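Local coordinates for protein GlcNAc Inducible Gene 2, GIG2 (Candida albicans, PDB 6AKZ) that binds an iron(III) ion and is probably an oxygenase of the cupin-related DUF1479 (Gig2-like) family, encoded by a GlcNAc-inducible gene, at residues K154-E159 / D222-D227. Numbering follows the deposited sequence.
Sequences KEFYVE and DAFKLD
Tyr-157 satisfies both of its backbone polar atoms on the loop 222-227: its N donates to Phe-224 O (3.1 Å) and its O accepts from Leu-226 N (2.9 Å). The two bonds flank Lys-225 and make a single isolated beta bridge. With CG set between backbone N and carbonyl carbon (chi1 72°), the tyrosine ring folds back over Lys-225, whose CA lies over one ring face in a CH-pi contact, and the phenol reaches Asp-222. There Tyr-157 OH donates a very short bond to Asp-222 OD2 (2.5 Å), which lies near the plane of the tyrosine ring at its edge. The other carboxylate oxygen, Asp-222 OD1, accepts from Phe-224 N at 3.0 Å, closing an Asx turn at the start of the type I turn 222-225; the aspartate thus ties the turn to the phenol.

Farther along, Asp-227 OD1 uses its syn lone pair to take the N-H of Glu-159 (2.8 Å, 167°), while OD2 accepts from Asp-160 N, so one carboxylate serves two successive amides. The extended side chains of Glu-159 and Lys-225 form a long salt bridge, OE1 to NZ 3.7 Å, supplemented by a water that donates to Glu-159 OE2 and accepts from Lys-225 NZ.

The apolar part of the contact is built by Phe-156, which packs obliquely on Phe-224 and whose CD1 meets Leu-226 CD1 at 3.7 Å. Val-158 CG1 rests against Leu-226 CB, and Ile-166 touches both residues. Away from the iron site, the loop following helix 143-153 and the one following helix 211-214 are thus joined by an isolated beta bridge beside an Asx-stabilised type I turn.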
# COMPACT_ATOMS: atom_id res chain seq x y z
N LYS A 154 -9.07 8.60 8.85
CA LYS A 154 -10.52 8.86 8.85
C LYS A 154 -11.28 8.56 7.56
O LYS A 154 -12.51 8.55 7.54
CB LYS A 154 -10.74 10.30 9.23
CG LYS A 154 -10.19 10.60 10.61
CD LYS A 154 -10.57 12.03 10.90
CE LYS A 154 -10.25 12.49 12.30
NZ LYS A 154 -8.92 12.21 12.71
N GLU A 155 -10.55 8.26 6.50
CA GLU A 155 -11.15 7.81 5.25
C GLU A 155 -11.46 6.33 5.33
O GLU A 155 -12.34 5.83 4.62
CB GLU A 155 -10.26 8.12 4.12
CG GLU A 155 -9.89 9.63 4.03
CD GLU A 155 -11.10 10.50 3.65
OE1 GLU A 155 -11.90 10.02 2.79
OE2 GLU A 155 -11.32 11.62 4.23
N PHE A 156 -10.80 5.62 6.23
CA PHE A 156 -11.08 4.15 6.39
C PHE A 156 -12.03 3.95 7.60
O PHE A 156 -12.24 4.86 8.47
CB PHE A 156 -9.76 3.39 6.62
CG PHE A 156 -8.91 3.33 5.41
CD1 PHE A 156 -9.04 2.23 4.55
CD2 PHE A 156 -7.94 4.27 5.16
CE1 PHE A 156 -8.29 2.15 3.42
CE2 PHE A 156 -7.16 4.21 4.03
CZ PHE A 156 -7.33 3.16 3.16
N TYR A 157 -12.66 2.79 7.67
CA TYR A 157 -13.55 2.48 8.75
C TYR A 157 -13.79 1.02 8.91
O TYR A 157 -13.44 0.23 8.03
CB TYR A 157 -14.92 3.16 8.46
CG TYR A 157 -15.74 2.56 7.36
CD1 TYR A 157 -15.48 2.85 6.05
CD2 TYR A 157 -16.77 1.66 7.66
CE1 TYR A 157 -16.29 2.34 5.00
CE2 TYR A 157 -17.57 1.12 6.65
CZ TYR A 157 -17.35 1.50 5.32
OH TYR A 157 -18.05 0.96 4.30
N VAL A 158 -14.37 0.65 10.05
CA VAL A 158 -14.92 -0.67 10.20
C VAL A 158 -16.31 -0.55 10.75
O VAL A 158 -16.64 0.38 11.48
CB VAL A 158 -14.11 -1.64 11.08
CG1 VAL A 158 -12.79 -1.92 10.42
CG2 VAL A 158 -13.92 -1.16 12.52
N GLU A 159 -17.11 -1.53 10.40
CA GLU A 159 -18.48 -1.58 10.86
C GLU A 159 -18.59 -2.28 12.20
O GLU A 159 -19.17 -1.76 13.12
CB GLU A 159 -19.32 -2.29 9.84
CG GLU A 159 -20.82 -2.12 10.10
CD GLU A 159 -21.61 -2.52 8.87
OE1 GLU A 159 -21.78 -3.72 8.70
OE2 GLU A 159 -21.98 -1.63 8.05
N ASP A 222 -16.63 -1.25 -1.65
CA ASP A 222 -16.17 -0.17 -0.80
C ASP A 222 -14.73 -0.56 -0.43
O ASP A 222 -14.48 -1.38 0.45
CB ASP A 222 -17.04 -0.04 0.45
CG ASP A 222 -16.73 1.25 1.22
OD1 ASP A 222 -15.60 1.78 1.07
OD2 ASP A 222 -17.63 1.69 1.95
N ALA A 223 -13.80 0.16 -1.02
CA ALA A 223 -12.33 -0.01 -0.74
C ALA A 223 -11.83 0.43 0.63
O ALA A 223 -10.67 0.14 1.00
CB ALA A 223 -11.55 0.74 -1.82
N PHE A 224 -12.70 1.05 1.37
CA PHE A 224 -12.35 1.68 2.62
C PHE A 224 -12.86 0.97 3.83
O PHE A 224 -12.54 1.41 4.93
CB PHE A 224 -12.67 3.16 2.61
CG PHE A 224 -11.91 3.87 1.57
CD1 PHE A 224 -10.62 4.36 1.84
CD2 PHE A 224 -12.38 3.93 0.26
CE1 PHE A 224 -9.87 4.96 0.85
CE2 PHE A 224 -11.62 4.54 -0.73
CZ PHE A 224 -10.35 5.01 -0.43
N LYS A 225 -13.63 -0.10 3.63
CA LYS A 225 -14.16 -0.87 4.73
C LYS A 225 -13.17 -2.01 5.09
O LYS A 225 -12.85 -2.84 4.23
CB LYS A 225 -15.49 -1.48 4.31
CG LYS A 225 -16.11 -2.34 5.37
CD LYS A 225 -17.55 -2.70 4.98
CE LYS A 225 -18.14 -3.69 6.01
NZ LYS A 225 -19.60 -3.77 5.66
N LEU A 226 -12.76 -2.06 6.34
CA LEU A 226 -11.69 -2.89 6.73
C LEU A 226 -12.02 -4.12 7.59
O LEU A 226 -11.15 -4.82 8.05
CB LEU A 226 -10.63 -2.01 7.35
CG LEU A 226 -9.97 -0.99 6.46
CD1 LEU A 226 -8.88 -0.27 7.23
CD2 LEU A 226 -9.43 -1.52 5.14
N ASP A 227 -13.29 -4.38 7.79
CA ASP A 227 -13.69 -5.50 8.65
C ASP A 227 -13.04 -6.82 8.30
O ASP A 227 -12.54 -7.52 9.20
CB ASP A 227 -15.22 -5.67 8.63
CG ASP A 227 -15.98 -4.46 9.15
OD1 ASP A 227 -15.81 -3.32 8.66
OD2 ASP A 227 -16.84 -4.66 10.05
O HOH W 1 -21.48 -1.49 4.82